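Local coordinates for protein hydroxyglutarate synthase (Oryza sativa, PDB 6W1K) that catalyses the iron(II)-dependent decarboxylation and hydroxylation of 2-oxoadipate to D-2-hydroxyglutarate, a step in plastid lysine catabolism, at residues A[41-44]-A[45-49]; A[70-73]-A[74-78]; A[138-141]-A[142-146]. All blocks are in the same frame, centred on the assembly; numbering follows the deposited sequence.

Contact 1 (A[41-44]-A[45-49]); sequences KTIL and ELVRS. With SO4 (sulfate ion), chain G.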
loop_
_atom_site.group_PDB
_atom_site.type_symbol
_atom_site.label_atom_id
_atom_site.label_comp_id
_atom_site.label_asym_id
_atom_site.label_seq_id
_atom_site.Cartn_x
_atom_site.Cartn_y
_atom_site.Cartn_z
ATOM N N LYS A 41 -6.899 10.392 -6.765
ATOM C CA LYS A 41 -7.533 11.596 -6.253
ATOM C C LYS A 41 -8.956 11.725 -6.773
ATOM O O LYS A 41 -9.865 12.100 -6.026
ATOM C CB LYS A 41 -6.709 12.816 -6.645
ATOM C CG LYS A 41 -7.231 14.152 -6.152
ATOM C CD LYS A 41 -6.321 15.283 -6.620
ATOM C CE LYS A 41 -6.883 16.652 -6.243
ATOM N NZ LYS A 41 -6.166 17.778 -6.944
ATOM N N THR A 42 -9.169 11.447 -8.061
ATOM C CA THR A 42 -10.514 11.580 -8.611
ATOM C C THR A 42 -11.463 10.560 -8.008
ATOM O O THR A 42 -12.599 10.889 -7.661
ATOM C CB THR A 42 -10.496 11.426 -10.127
ATOM O OG1 THR A 42 -9.762 12.503 -10.683
ATOM C CG2 THR A 42 -11.935 11.451 -10.691
ATOM N N ILE A 43 -11.021 9.304 -7.917
ATOM C CA ILE A 43 -11.873 8.254 -7.372
ATOM C C ILE A 43 -12.272 8.573 -5.936
ATOM O O ILE A 43 -13.422 8.357 -5.547
ATOM C CB ILE A 43 -11.166 6.889 -7.469
ATOM C CG1 ILE A 43 -11.179 6.402 -8.910
ATOM C CG2 ILE A 43 -11.883 5.826 -6.619
ATOM C CD1 ILE A 43 -10.336 5.163 -9.179
ATOM N N LEU A 44 -11.330 9.065 -5.119
ATOM C CA LEU A 44 -11.673 9.433 -3.748
ATOM C C LEU A 44 -12.702 10.561 -3.711
ATOM O O LEU A 44 -13.609 10.577 -2.863
ATOM C CB LEU A 44 -10.403 9.816 -2.991
ATOM C CG LEU A 44 -9.487 8.651 -2.613
ATOM C CD1 LEU A 44 -8.118 9.168 -2.223
ATOM C CD2 LEU A 44 -10.111 7.845 -1.478
ATOM N N GLU A 45 -12.605 11.505 -4.639
ATOM C CA GLU A 45 -13.642 12.528 -4.718
ATOM C C GLU A 45 -14.974 11.925 -5.155
ATOM O O GLU A 45 -16.035 12.301 -4.636
ATOM C CB GLU A 45 -13.202 13.640 -5.669
ATOM C CG GLU A 45 -11.997 14.428 -5.146
ATOM C CD GLU A 45 -11.384 15.382 -6.172
ATOM O OE1 GLU A 45 -11.742 15.290 -7.369
ATOM O OE2 GLU A 45 -10.537 16.223 -5.772
ATOM N N LEU A 46 -14.948 11.002 -6.123
ATOM C CA LEU A 46 -16.199 10.431 -6.618
ATOM C C LEU A 46 -16.909 9.620 -5.536
ATOM O O LEU A 46 -18.145 9.629 -5.439
ATOM C CB LEU A 46 -15.929 9.548 -7.837
ATOM C CG LEU A 46 -15.595 10.260 -9.153
ATOM C CD1 LEU A 46 -15.101 9.234 -10.195
ATOM C CD2 LEU A 46 -16.783 11.045 -9.694
ATOM N N VAL A 47 -16.146 8.874 -4.748
ATOM C CA VAL A 47 -16.742 8.076 -3.686
ATOM C C VAL A 47 -17.335 8.978 -2.613
ATOM O O VAL A 47 -18.419 8.711 -2.082
ATOM C CB VAL A 47 -15.684 7.118 -3.110
ATOM C CG1 VAL A 47 -16.230 6.447 -1.853
ATOM C CG2 VAL A 47 -15.260 6.092 -4.173
ATOM N N ARG A 48 -16.621 10.043 -2.251
ATOM C CA ARG A 48 -17.139 10.956 -1.239
ATOM C C ARG A 48 -18.457 11.566 -1.692
ATOM O O ARG A 48 -19.409 11.647 -0.911
ATOM C CB ARG A 48 -16.111 12.046 -0.938
ATOM C CG ARG A 48 -16.659 13.216 -0.118
ATOM C CD ARG A 48 -16.870 12.839 1.343
ATOM N NE ARG A 48 -17.285 13.980 2.166
ATOM C CZ ARG A 48 -16.444 14.826 2.751
ATOM N NH1 ARG A 48 -15.133 14.662 2.612
ATOM N NH2 ARG A 48 -16.910 15.837 3.481
ATOM N N SER A 49 -18.539 11.980 -2.964
ATOM C CA SER A 49 -19.757 12.606 -3.467
ATOM C C SER A 49 -20.908 11.612 -3.521
ATOM O O SER A 49 -22.058 11.962 -3.237
ATOM C CB SER A 49 -19.516 13.184 -4.863
ATOM O OG SER A 49 -18.576 14.241 -4.835
HETATM S S SO4 G . -20.834 15.411 2.857
HETATM O O1 SO4 G . -20.303 15.436 4.219
HETATM O O2 SO4 G . -22.140 14.758 2.859
HETATM O O3 SO4 G . -19.923 14.676 1.981
HETATM O O4 SO4 G . -20.974 16.785 2.375
#
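Lys41 to Glu45, Thr42 to Leu46, Ile43 to Val47 and Leu44 to Arg48 are four successive i/i+4 pairs on the alpha-helix 38-51, and each is closed by a backbone hydrogen bond. The shortest joins Leu46 N to Thr42 O at 2.8 Å; Glu45 N to Lys41 O and Arg48 N to Leu44 O are both 3.1 Å. One residue further on, Ser49 N donates to Glu45 O, so the ladder continues. Thr42 also has its hydroxyl settled, since OG1 bonds to the carbonyl of Pro38 a turn earlier. That leaves its CG2 methyl to lie alongside Leu46, 3.9 Å from CD1.

Ile43 and Val47 form the buried stripe, their CG2 methyls 4.2 Å apart. Helix 210-219 receives Val47 through Phe213 and Phe216, and Ile43 also reaches strand 258-271 at Ile266 and Phe268, the strand that carries the metal ligand Glu267.

The exposed face is polar but loosely paired. Lys41, fully extended, passes its CE 3.7 Å from Glu45 OE2, while the amine NZ stays 4.8 Å from the same oxygen, so any attraction between the charges is probably long-range, without a salt bridge. Arg48 bends at chi2 (74°) and presents the edge of its guanidinium to a sulfate ion, probably from the crystallisation liquor: NE donates to sulfate O3 at 2.7 Å, and NH2 makes a weak bond of 3.5 Å to O1.

Contact 2 (A[70-73]-A[74-78]); sequences YGIK and SLAEF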
loop_
_atom_site.group_PDB
_atom_site.type_symbol
_atom_site.label_atom_id
_atom_site.label_comp_id
_atom_site.label_asym_id
_atom_site.label_seq_id
_atom_site.Cartn_x
_atom_site.Cartn_y
_atom_site.Cartn_z
ATOM N N TYR A 70 18.122 -0.673 3.610
ATOM C CA TYR A 70 17.123 0.129 2.892
ATOM C C TYR A 70 15.758 -0.552 2.815
ATOM O O TYR A 70 14.828 -0.004 2.201
ATOM C CB TYR A 70 17.660 0.476 1.487
ATOM C CG TYR A 70 18.483 1.760 1.525
ATOM C CD1 TYR A 70 19.797 1.761 1.985
ATOM C CD2 TYR A 70 17.908 2.994 1.196
ATOM C CE1 TYR A 70 20.515 2.944 2.098
ATOM C CE2 TYR A 70 18.623 4.183 1.313
ATOM C CZ TYR A 70 19.904 4.152 1.775
ATOM O OH TYR A 70 20.587 5.341 1.869
ATOM N N GLY A 71 15.606 -1.714 3.436
ATOM C CA GLY A 71 14.422 -2.551 3.283
ATOM C C GLY A 71 13.310 -2.233 4.260
ATOM O O GLY A 71 13.123 -1.094 4.688
ATOM N N ILE A 72 12.537 -3.266 4.585
ATOM C CA ILE A 72 11.352 -3.095 5.417
ATOM C C ILE A 72 11.692 -2.320 6.691
ATOM O O ILE A 72 10.954 -1.423 7.100
ATOM C CB ILE A 72 10.735 -4.456 5.735
ATOM C CG1 ILE A 72 10.175 -5.100 4.470
ATOM C CG2 ILE A 72 9.624 -4.313 6.758
ATOM C CD1 ILE A 72 9.916 -6.566 4.618
ATOM N N LYS A 73 12.828 -2.635 7.315
ATOM C CA LYS A 73 13.133 -2.041 8.606
ATOM C C LYS A 73 13.293 -0.523 8.529
ATOM O O LYS A 73 13.086 0.164 9.543
ATOM C CB LYS A 73 14.390 -2.683 9.168
ATOM C CG LYS A 73 15.617 -2.443 8.322
ATOM C CD LYS A 73 16.896 -2.830 9.066
ATOM C CE LYS A 73 17.275 -4.263 8.826
ATOM N NZ LYS A 73 18.755 -4.465 8.907
ATOM N N SER A 74 13.630 0.021 7.349
ATOM C CA SER A 74 13.882 1.449 7.237
ATOM C C SER A 74 12.600 2.251 7.417
ATOM O O SER A 74 12.646 3.406 7.860
ATOM C CB SER A 74 14.563 1.759 5.890
ATOM O OG SER A 74 13.659 1.648 4.801
ATOM N N LEU A 75 11.454 1.657 7.115
ATOM C CA LEU A 75 10.172 2.284 7.410
ATOM C C LEU A 75 9.500 1.721 8.646
ATOM O O LEU A 75 8.765 2.443 9.323
ATOM C CB LEU A 75 9.199 2.100 6.252
ATOM C CG LEU A 75 9.272 3.136 5.143
ATOM C CD1 LEU A 75 8.435 2.568 3.979
ATOM C CD2 LEU A 75 8.787 4.478 5.630
ATOM N N ALA A 76 9.731 0.446 8.945
ATOM C CA ALA A 76 8.959 -0.180 10.014
ATOM C C ALA A 76 9.202 0.494 11.347
ATOM O O ALA A 76 8.300 0.552 12.173
ATOM C CB ALA A 76 9.295 -1.651 10.168
ATOM N N GLU A 77 10.423 0.977 11.583
ATOM C CA GLU A 77 10.766 1.588 12.867
ATOM C C GLU A 77 9.929 2.839 13.157
ATOM O O GLU A 77 9.596 3.121 14.317
ATOM C CB GLU A 77 12.253 1.936 12.859
ATOM C CG GLU A 77 12.868 2.182 14.206
ATOM C CD GLU A 77 14.233 2.879 14.108
ATOM O OE1 GLU A 77 14.602 3.549 15.102
ATOM O OE2 GLU A 77 14.920 2.777 13.051
ATOM N N PHE A 78 9.636 3.633 12.131
ATOM C CA PHE A 78 8.726 4.750 12.326
ATOM C C PHE A 78 7.385 4.269 12.862
ATOM O O PHE A 78 6.886 4.784 13.875
ATOM C CB PHE A 78 8.513 5.508 11.008
ATOM C CG PHE A 78 7.376 6.514 11.077
ATOM C CD1 PHE A 78 7.483 7.640 11.866
ATOM C CD2 PHE A 78 6.206 6.290 10.373
ATOM C CE1 PHE A 78 6.440 8.581 11.946
ATOM C CE2 PHE A 78 5.157 7.210 10.440
ATOM C CZ PHE A 78 5.262 8.347 11.247
#
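The peptide carbonyls of Gly71 and Ile72 are the flat groups here, and each takes two donors from the segment 74-78, one in its plane and one above it. In the plane of the Gly71 carbonyl sits the hydroxyl of Ser74, OG to O 2.8 Å; above that plane, 47° out of it, comes the backbone Ser74 N at 2.9 Å. Ile72 has the same placement with amides alone: Ala76 N lies in the carbonyl plane, 2.9 Å from Ile72 O, and Leu75 N approaches from above at 3.1 Å. Gly71 O thus draws both donors from Ser74, whereas Ile72 O mixes an i+3 bond with an i+4 bond, in the tight first turn of helix 72-81.

Ser74 can do this because its OG lies between its own backbone N and carbonyl carbon (chi1 73°), which points the hydroxyl back toward Gly71. The next rung is looser, as Glu77 N reaches Lys73 O only weakly, at 3.5 Å. On the inner side Ile72 CG2 and Ala76 CB lie 4.3 Å apart, facing the sheet: Ile72 touches Ile124, and Ala76 touches Phe102. This helix follows strand 57-65 and precedes strands 85-92, 97-103 and 121-127, giving the beta-alpha-beta-beta-beta order of a vicinal oxygen chelate module, in keeping with the glyoxalase clan.

Glu126 OE1 takes the Ile72 N-H, and Tyr191 OH bonds both Ser74 OG and Tyr70 O. The turn is therefore held by more than its own backbone: Ser74 grips the Gly71 carbonyl by side chain and amide together, fixing its hydroxyl's rotation, and the carboxylate at the helix start probably gains from the dipole it faces.

Contact 3 (A[138-141]-A[142-146]); sequences DIIQ and KYIRT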
loop_
_atom_site.group_PDB
_atom_site.type_symbol
_atom_site.label_atom_id
_atom_site.label_comp_id
_atom_site.label_asym_id
_atom_site.label_seq_id
_atom_site.Cartn_x
_atom_site.Cartn_y
_atom_site.Cartn_z
ATOM N N ASP A 138 24.415 -4.600 -9.068
ATOM C CA ASP A 138 25.406 -3.532 -9.095
ATOM C C ASP A 138 24.752 -2.180 -9.355
ATOM O O ASP A 138 25.213 -1.156 -8.846
ATOM C CB ASP A 138 26.469 -3.781 -10.161
ATOM C CG ASP A 138 27.421 -4.905 -9.799
ATOM O OD1 ASP A 138 27.396 -5.375 -8.642
ATOM O OD2 ASP A 138 28.191 -5.328 -10.690
ATOM N N ILE A 139 23.695 -2.155 -10.164
ATOM C CA ILE A 139 22.988 -0.911 -10.417
ATOM C C ILE A 139 22.323 -0.424 -9.130
ATOM O O ILE A 139 22.453 0.740 -8.734
ATOM C CB ILE A 139 21.954 -1.102 -11.543
ATOM C CG1 ILE A 139 22.611 -1.198 -12.909
ATOM C CG2 ILE A 139 20.920 0.046 -11.502
ATOM C CD1 ILE A 139 21.687 -1.785 -13.956
ATOM N N ILE A 140 21.646 -1.328 -8.428
ATOM C CA ILE A 140 20.986 -0.932 -7.192
ATOM C C ILE A 140 22.013 -0.485 -6.169
ATOM O O ILE A 140 21.820 0.520 -5.469
ATOM C CB ILE A 140 20.116 -2.090 -6.668
ATOM C CG1 ILE A 140 18.915 -2.251 -7.588
ATOM C CG2 ILE A 140 19.670 -1.840 -5.225
ATOM C CD1 ILE A 140 18.210 -3.620 -7.469
ATOM N N GLN A 141 23.120 -1.222 -6.063
ATOM C CA GLN A 141 24.171 -0.856 -5.125
ATOM C C GLN A 141 24.719 0.536 -5.419
ATOM O O GLN A 141 25.079 1.271 -4.492
ATOM C CB GLN A 141 25.300 -1.875 -5.166
ATOM C CG GLN A 141 26.223 -1.809 -3.998
ATOM C CD GLN A 141 25.534 -2.160 -2.674
ATOM O OE1 GLN A 141 24.677 -3.057 -2.599
ATOM N NE2 GLN A 141 25.906 -1.435 -1.618
ATOM N N LYS A 142 24.839 0.898 -6.703
ATOM C CA LYS A 142 25.330 2.229 -7.054
ATOM C C LYS A 142 24.424 3.306 -6.463
ATOM O O LYS A 142 24.898 4.298 -5.890
ATOM C CB LYS A 142 25.417 2.392 -8.579
ATOM C CG LYS A 142 25.734 3.832 -9.031
ATOM C CD LYS A 142 25.916 3.955 -10.547
ATOM C CE LYS A 142 24.602 3.733 -11.285
ATOM N NZ LYS A 142 24.694 4.145 -12.741
ATOM N N TYR A 143 23.112 3.154 -6.639
ATOM C CA TYR A 143 22.208 4.172 -6.117
ATOM C C TYR A 143 22.191 4.167 -4.599
ATOM O O TYR A 143 22.211 5.242 -3.975
ATOM C CB TYR A 143 20.822 3.971 -6.694
ATOM C CG TYR A 143 20.809 4.361 -8.133
ATOM C CD1 TYR A 143 20.792 5.692 -8.506
ATOM C CD2 TYR A 143 20.897 3.426 -9.118
ATOM C CE1 TYR A 143 20.805 6.074 -9.817
ATOM C CE2 TYR A 143 20.883 3.790 -10.414
ATOM C CZ TYR A 143 20.849 5.124 -10.778
ATOM O OH TYR A 143 20.884 5.531 -12.095
ATOM N N ILE A 144 22.201 2.980 -3.987
ATOM C CA ILE A 144 22.252 2.905 -2.527
ATOM C C ILE A 144 23.483 3.653 -2.001
ATOM O O ILE A 144 23.413 4.362 -0.994
ATOM C CB ILE A 144 22.249 1.438 -2.056
ATOM C CG1 ILE A 144 20.897 0.734 -2.281
ATOM C CG2 ILE A 144 22.637 1.343 -0.589
ATOM C CD1 ILE A 144 19.745 1.451 -1.803
ATOM N N ARG A 145 24.635 3.498 -2.670
ATOM C CA ARG A 145 25.825 4.234 -2.242
ATOM C C ARG A 145 25.611 5.748 -2.332
ATOM O O ARG A 145 26.019 6.487 -1.430
ATOM C CB ARG A 145 27.053 3.811 -3.050
ATOM C CG ARG A 145 27.575 2.413 -2.654
ATOM C CD ARG A 145 27.913 2.286 -1.133
ATOM N NE ARG A 145 26.934 1.481 -0.382
ATOM C CZ ARG A 145 26.467 1.786 0.833
ATOM N NH1 ARG A 145 26.889 2.884 1.465
ATOM N NH2 ARG A 145 25.575 0.989 1.423
ATOM N N THR A 146 24.913 6.225 -3.370
ATOM C CA THR A 146 24.704 7.661 -3.510
ATOM C C THR A 146 23.804 8.237 -2.422
ATOM O O THR A 146 23.807 9.463 -2.219
ATOM C CB THR A 146 24.111 8.051 -4.884
ATOM O OG1 THR A 146 22.713 7.758 -4.979
ATOM C CG2 THR A 146 24.844 7.374 -6.037
#
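Gln141 runs its CG away from the backbone N (chi1 -164°) and then folds at chi2 (65°), which carries the amide along the helix to Arg145, itself folded at chi2 and chi3. The two end groups lie side by side with planes 15° apart, and Gln141 NE2 sits at the guanidinium edge, 3.3 Å from Arg145 NE. Both are donors, so nothing bonds between them; they converge on a shared acceptor, Asp68 OD1, which takes a hydrogen bond from Gln141 NE2 and a salt bridge from Arg145 NH2.

Two apolar pairs lie elsewhere on helix 134-147. Ile139 puts its CG2 in the plane of the Tyr143 ring, at the edge, 3.9 Å from CE2, and Ile140 CG2 rests 4.1 Å from Ile144 CG1. The backbone amides climb in i/i+4 steps, the straightest being Ile144 N to Ile140 O at 2.9 Å. Thr146 OG1 donates to a lone pair of Tyr143 O at 2.8 Å.

Tyr143 OH bonds both Asp172 OD2 and Ile169 N, so a phenylalanine here would probably keep the ring packing yet leave the Ile169 amide and the carboxylate without that hydroxyl. Lys142 NZ salt-bridges the same Asp172 OD2, and Ile139 and Ile140 pack on Val175 and Leu176, joining this helix to helix 170-179.

The three contacts follow one another along the chain. Contacts 1 and 3 lie within helices 38-51 and 134-147, while contact 2 spans the loop leading into helix 72-81 and its first turns. Contact 1 lies across the chain's centre from the other two, its centre 31 Å from that of contact 2 and 39 Å from that of contact 3. Contacts 2 and 3, 18 Å between centres, do meet: Tyr70 CG packs on Ile144 CD1 at 3.6 Å. Contacts 1 and 2 thus sit on helices packed against the mixed sheet that bears His59, His195 and Glu267, whereas contact 3 belongs to an outer helical layer, touching contact 2 through Tyr70.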